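Local coordinates for protein short chain dehydrogenase (Salmonella typhi, PDB 3G1T) that probably catalyses NAD(P)-dependent oxidation or reduction of a substrate on a Rossmann fold of the short-chain dehydrogenase type, at residues V98-G103 and M132-L137; N193-G198 and M224-W229. One frame throughout, in Å; residues are numbered along the deposited sequence.

In the fold
Read from the N terminus, the chain first lays down the strands 16-19, 40-45 and 67-70, then returns to the middle of the seven-stranded parallel sheet with strand 97-99. Contact 1 closes a loop from the end of that strand to helix 116-142, and the chain goes on through strand 147-152. Contact 2 opens only afterwards, on strand 190-196, and closes at helix 224-231, before the last strand 242-244. The two are therefore in series, neither nested nor crossed. The centres of contact 1 and contact 2 lie about 16 Å apart. They tie helices to opposite faces of one sheet, yet still meet through Tyr227, which packs against Leu99 and Asn101.

Contact 1 (V98-G103 and M132-L137); sequences VLHNAG and MLTQAL
The imidazole of His100 turns toward helix 116-142, with Leu133 CD2 at its edge, near the plane, 4.0 Å from His100 CE1. One face carries CG1 of Val98, two residues earlier in the chain, 3.7 Å above the plane and offset toward the rim. Phe151 of the adjacent strand also meets the ring, its plane inclined by about 20°. His100 NE2 gives its N-H to Thr134 OG1 at 2.9 Å, although the hydroxyl sits 37° out of the ring plane and the bond is correspondingly bent. Thr134 OG1 lies beside its own backbone N (chi1 -59°), and from there it also bonds Thr130 O one helical turn earlier. A buried hydroxyl thus joins a helix carbonyl to the imidazole, and this probably helps to set the rotation of the ring.

This is the Rossmann fold of the short-chain dehydrogenases, where strand 97-99 runs into the sequence Asn101-Ala102-Gly103, the NAG of the family's NNAG motif. In this family that motif helps to stabilise the central sheet. Here Asn101 ND2 bonds Thr20 O and Ala102 N bonds Thr20 OG1, fastening the turn to the end of the neighbouring strand 16-19. Toward the start of the segment, the side chains of Val98 and Leu137 cross, with Val98 CG2 4.2 Å from Leu137 CD1, and Leu137 packs on Ala85 of helix 78-91 as well.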
loop_
_atom_site.group_PDB
_atom_site.type_symbol
_atom_site.label_atom_id
_atom_site.label_comp_id
_atom_site.label_asym_id
_atom_site.label_seq_id
_atom_site.Cartn_x
_atom_site.Cartn_y
_atom_site.Cartn_z
ATOM N N VAL A 98 4.934 15.521 -13.876
ATOM C CA VAL A 98 5.196 15.413 -12.394
ATOM C C VAL A 98 5.934 14.137 -12.187
ATOM O O VAL A 98 5.453 13.035 -12.551
ATOM C CB VAL A 98 3.874 15.419 -11.604
ATOM C CG1 VAL A 98 4.163 15.163 -10.129
ATOM C CG2 VAL A 98 3.204 16.809 -11.721
ATOM N N LEU A 99 7.179 14.253 -11.655
ATOM C CA LEU A 99 7.971 13.080 -11.354
ATOM C C LEU A 99 8.095 13.072 -9.845
ATOM O O LEU A 99 8.672 13.990 -9.228
ATOM C CB LEU A 99 9.348 13.254 -12.010
ATOM C CG LEU A 99 10.367 12.187 -11.621
ATOM C CD1 LEU A 99 9.930 10.778 -11.918
ATOM C CD2 LEU A 99 11.718 12.538 -12.227
ATOM N N HIS A 100 7.577 12.005 -9.252
ATOM C CA HIS A 100 7.672 11.849 -7.781
ATOM C C HIS A 100 8.872 11.003 -7.535
ATOM O O HIS A 100 8.801 9.785 -7.753
ATOM C CB HIS A 100 6.417 11.095 -7.277
ATOM C CG HIS A 100 5.142 11.896 -7.293
ATOM N ND1 HIS A 100 4.916 12.965 -6.455
ATOM C CD2 HIS A 100 3.979 11.716 -7.978
ATOM C CE1 HIS A 100 3.704 13.443 -6.672
ATOM N NE2 HIS A 100 3.122 12.702 -7.592
ATOM N N ASN A 101 9.934 11.618 -7.004
ATOM C CA ASN A 101 11.104 10.848 -6.619
ATOM C C ASN A 101 11.257 10.826 -5.092
ATOM O O ASN A 101 11.987 10.009 -4.582
ATOM C CB ASN A 101 12.375 11.525 -7.140
ATOM C CG ASN A 101 12.407 11.708 -8.589
ATOM O OD1 ASN A 101 12.720 10.776 -9.354
ATOM N ND2 ASN A 101 12.248 12.968 -9.000
ATOM N N ALA A 102 10.655 11.765 -4.372
ATOM C CA ALA A 102 10.737 11.731 -2.894
ATOM C C ALA A 102 10.266 10.412 -2.297
ATOM O O ALA A 102 9.296 9.826 -2.750
ATOM C CB ALA A 102 9.934 12.889 -2.302
ATOM N N GLY A 103 10.946 9.967 -1.240
ATOM C CA GLY A 103 10.569 8.689 -0.654
ATOM C C GLY A 103 11.345 8.582 0.640
ATOM O O GLY A 103 12.395 9.189 0.758
ATOM N N MET A 132 -1.753 13.154 -1.771
ATOM C CA MET A 132 -2.269 14.510 -1.553
ATOM C C MET A 132 -1.694 15.533 -2.551
ATOM O O MET A 132 -2.442 16.373 -3.112
ATOM C CB MET A 132 -1.982 14.949 -0.146
ATOM C CG MET A 132 -3.036 14.364 0.909
ATOM S SD MET A 132 -2.989 15.010 2.617
ATOM C CE MET A 132 -1.367 14.433 3.127
ATOM N N LEU A 133 -0.355 15.519 -2.685
ATOM C CA LEU A 133 0.333 16.341 -3.712
ATOM C C LEU A 133 -0.160 16.063 -5.136
ATOM O O LEU A 133 -0.522 17.003 -5.876
ATOM C CB LEU A 133 1.858 16.126 -3.641
ATOM C CG LEU A 133 2.677 17.041 -4.579
ATOM C CD1 LEU A 133 2.312 18.577 -4.350
ATOM C CD2 LEU A 133 4.184 16.674 -4.282
ATOM N N THR A 134 -0.276 14.785 -5.494
ATOM C CA THR A 134 -0.836 14.416 -6.802
ATOM C C THR A 134 -2.233 15.006 -7.039
ATOM O O THR A 134 -2.474 15.624 -8.072
ATOM C CB THR A 134 -0.923 12.882 -7.004
ATOM O OG1 THR A 134 0.391 12.300 -6.883
ATOM C CG2 THR A 134 -1.510 12.547 -8.483
ATOM N N GLN A 135 -3.100 14.838 -6.056
ATOM C CA GLN A 135 -4.490 15.287 -6.228
ATOM C C GLN A 135 -4.539 16.768 -6.473
ATOM O O GLN A 135 -5.368 17.263 -7.292
ATOM C CB GLN A 135 -5.289 14.871 -5.035
ATOM C CG GLN A 135 -6.663 15.541 -4.929
ATOM C CD GLN A 135 -7.398 15.051 -3.710
ATOM O OE1 GLN A 135 -7.138 15.488 -2.585
ATOM N NE2 GLN A 135 -8.332 14.113 -3.930
ATOM N N ALA A 136 -3.696 17.520 -5.749
ATOM C CA ALA A 136 -3.704 18.982 -5.891
ATOM C C ALA A 136 -3.224 19.495 -7.258
ATOM O O ALA A 136 -3.558 20.650 -7.601
ATOM C CB ALA A 136 -2.845 19.581 -4.833
ATOM N N LEU A 137 -2.365 18.697 -7.938
ATOM C CA LEU A 137 -1.777 18.967 -9.252
ATOM C C LEU A 137 -2.514 18.365 -10.445
ATOM O O LEU A 137 -2.175 18.679 -11.591
ATOM C CB LEU A 137 -0.312 18.460 -9.261
ATOM C CG LEU A 137 0.492 19.096 -8.094
ATOM C CD1 LEU A 137 1.861 18.417 -8.103
ATOM C CD2 LEU A 137 0.674 20.574 -8.403
#

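Contact 2 (N193-G198 and M224-W229); sequences NCINPG and MPLYLW
Apolar side-chain packing joins strand 190-196 to helix 224-231 here, on one face of the parallel sheet in the Rossmann fold of this short-chain dehydrogenase. Ile195 carries most of it. Its CD1 stands over the Tyr227 ring, 3.8 Å from the centroid and only 5° off the ring normal, a CH-pi contact centred on the face. The opposite face is taken by Met224 CE, offset toward the rim, which leaves the phenol sandwiched between a methyl of the strand and the methyl of Met224, three residues earlier in the chain.

Ile195 reaches this place with two branches. CG1 lies beside the backbone N, and the extended second torsion (-166°) carries CD1 out to the helix, where it meets Leu226 tip to tip, 3.7 Å from Leu226 CG. The other branch, CG2, lies on the same face of the ring, nearer the hydroxyl end, and approaches Tyr227 CZ to 3.6 Å. Leu226 CD2 also closes on this methyl, at 3.8 Å from Ile195 CG2, and Leu226 packs on Phe243 of the last strand.

Farther along the segment Pro197 comes up to the phenol oxygen, with Pro197 CB 3.8 Å from Tyr227 OH. On the helix 25-36 side, Ile26 touches both Pro197 and Tyr227. Residues Pro197 and Gly198 match the PG that follows this strand in the family, a region that generally borders the cofactor site. Asn196, whose CB points away from the helix, bonds Asp244 through ND2. Its OD1 closes an Asx turn by accepting from Gly198 N at 3.0 Å, with the donor 68° out of the carbonyl plane.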
loop_
_atom_site.group_PDB
_atom_site.type_symbol
_atom_site.label_atom_id
_atom_site.label_comp_id
_atom_site.label_asym_id
_atom_site.label_seq_id
_atom_site.Cartn_x
_atom_site.Cartn_y
_atom_site.Cartn_z
ATOM N N ASN A 193 2.412 6.369 -14.836
ATOM C CA ASN A 193 3.208 5.124 -14.901
ATOM C C ASN A 193 4.182 5.114 -13.751
ATOM O O ASN A 193 4.282 6.126 -13.084
ATOM C CB ASN A 193 4.055 5.121 -16.162
ATOM C CG ASN A 193 3.213 4.954 -17.406
ATOM O OD1 ASN A 193 2.742 3.842 -17.688
ATOM N ND2 ASN A 193 3.024 6.055 -18.169
ATOM N N CYS A 194 4.760 3.957 -13.473
ATOM C CA CYS A 194 5.882 3.927 -12.479
ATOM C C CYS A 194 7.250 3.656 -13.076
ATOM O O CYS A 194 7.353 2.967 -14.124
ATOM C CB CYS A 194 5.625 2.792 -11.491
ATOM S SG CYS A 194 4.362 3.204 -10.212
ATOM N N ILE A 195 8.286 4.151 -12.393
ATOM C CA ILE A 195 9.703 3.768 -12.693
ATOM C C ILE A 195 10.372 3.108 -11.465
ATOM O O ILE A 195 10.284 3.651 -10.334
ATOM C CB ILE A 195 10.550 5.007 -13.114
ATOM C CG1 ILE A 195 10.121 5.519 -14.476
ATOM C CG2 ILE A 195 12.124 4.643 -13.178
ATOM C CD1 ILE A 195 11.106 6.505 -15.131
ATOM N N ASN A 196 10.985 1.945 -11.707
ATOM C CA ASN A 196 11.870 1.268 -10.714
ATOM C C ASN A 196 13.318 1.578 -11.095
ATOM O O ASN A 196 13.814 0.998 -12.066
ATOM C CB ASN A 196 11.622 -0.235 -10.734
ATOM C CG ASN A 196 12.697 -1.010 -9.937
ATOM O OD1 ASN A 196 13.305 -0.455 -9.026
ATOM N ND2 ASN A 196 12.981 -2.266 -10.339
ATOM N N PRO A 197 14.014 2.452 -10.327
ATOM C CA PRO A 197 15.352 2.787 -10.815
ATOM C C PRO A 197 16.296 1.584 -10.788
ATOM O O PRO A 197 17.296 1.618 -11.490
ATOM C CB PRO A 197 15.857 3.888 -9.870
ATOM C CG PRO A 197 15.009 3.868 -8.711
ATOM C CD PRO A 197 13.697 3.145 -9.077
ATOM N N GLY A 198 15.980 0.539 -10.010
ATOM C CA GLY A 198 16.944 -0.593 -9.829
ATOM C C GLY A 198 18.044 -0.085 -8.910
ATOM O O GLY A 198 18.037 1.091 -8.451
ATOM N N MET A 224 19.141 7.681 -16.848
ATOM C CA MET A 224 18.236 8.775 -17.337
ATOM C C MET A 224 17.399 8.492 -18.594
ATOM O O MET A 224 16.321 9.094 -18.695
ATOM C CB MET A 224 19.012 10.089 -17.509
ATOM C CG MET A 224 19.248 10.824 -16.131
ATOM S SD MET A 224 17.843 11.437 -15.128
ATOM C CE MET A 224 17.704 10.169 -13.856
ATOM N N PRO A 225 17.838 7.602 -19.513
ATOM C CA PRO A 225 17.052 7.458 -20.776
ATOM C C PRO A 225 15.571 7.151 -20.496
ATOM O O PRO A 225 14.685 7.745 -21.137
ATOM C CB PRO A 225 17.747 6.304 -21.516
ATOM C CG PRO A 225 19.219 6.474 -21.103
ATOM C CD PRO A 225 19.184 6.965 -19.624
ATOM N N LEU A 226 15.300 6.278 -19.529
ATOM C CA LEU A 226 13.938 5.981 -19.223
ATOM C C LEU A 226 13.179 7.182 -18.670
ATOM O O LEU A 226 12.015 7.367 -19.059
ATOM C CB LEU A 226 13.876 4.759 -18.252
ATOM C CG LEU A 226 12.475 4.368 -17.815
ATOM C CD1 LEU A 226 11.752 3.762 -19.039
ATOM C CD2 LEU A 226 12.527 3.269 -16.713
ATOM N N TYR A 227 13.800 7.965 -17.763
ATOM C CA TYR A 227 13.240 9.187 -17.231
ATOM C C TYR A 227 12.886 10.224 -18.255
ATOM O O TYR A 227 11.835 10.850 -18.130
ATOM C CB TYR A 227 14.211 9.788 -16.175
ATOM C CG TYR A 227 14.188 8.982 -14.867
ATOM C CD1 TYR A 227 13.501 9.465 -13.769
ATOM C CD2 TYR A 227 14.864 7.724 -14.751
ATOM C CE1 TYR A 227 13.428 8.767 -12.562
ATOM C CE2 TYR A 227 14.837 7.029 -13.494
ATOM C CZ TYR A 227 14.125 7.567 -12.448
ATOM O OH TYR A 227 14.042 6.951 -11.244
ATOM N N LEU A 228 13.758 10.379 -19.259
ATOM C CA LEU A 228 13.506 11.231 -20.420
ATOM C C LEU A 228 12.363 10.646 -21.277
ATOM O O LEU A 228 11.427 11.417 -21.644
ATOM C CB LEU A 228 14.767 11.276 -21.352
ATOM C CG LEU A 228 15.729 12.301 -20.791
ATOM C CD1 LEU A 228 17.164 12.012 -21.392
ATOM C CD2 LEU A 228 15.171 13.796 -21.027
ATOM N N TRP A 229 12.416 9.335 -21.569
ATOM C CA TRP A 229 11.390 8.709 -22.455
ATOM C C TRP A 229 9.972 8.903 -21.894
ATOM O O TRP A 229 9.049 9.308 -22.626
ATOM C CB TRP A 229 11.721 7.238 -22.576
ATOM C CG TRP A 229 10.753 6.531 -23.481
ATOM C CD1 TRP A 229 10.701 6.598 -24.866
ATOM C CD2 TRP A 229 9.734 5.641 -23.074
ATOM N NE1 TRP A 229 9.678 5.777 -25.337
ATOM C CE2 TRP A 229 9.050 5.206 -24.257
ATOM C CE3 TRP A 229 9.321 5.163 -21.823
ATOM C CZ2 TRP A 229 8.000 4.274 -24.216
ATOM C CZ3 TRP A 229 8.254 4.272 -21.769
ATOM C CH2 TRP A 229 7.597 3.846 -22.975
#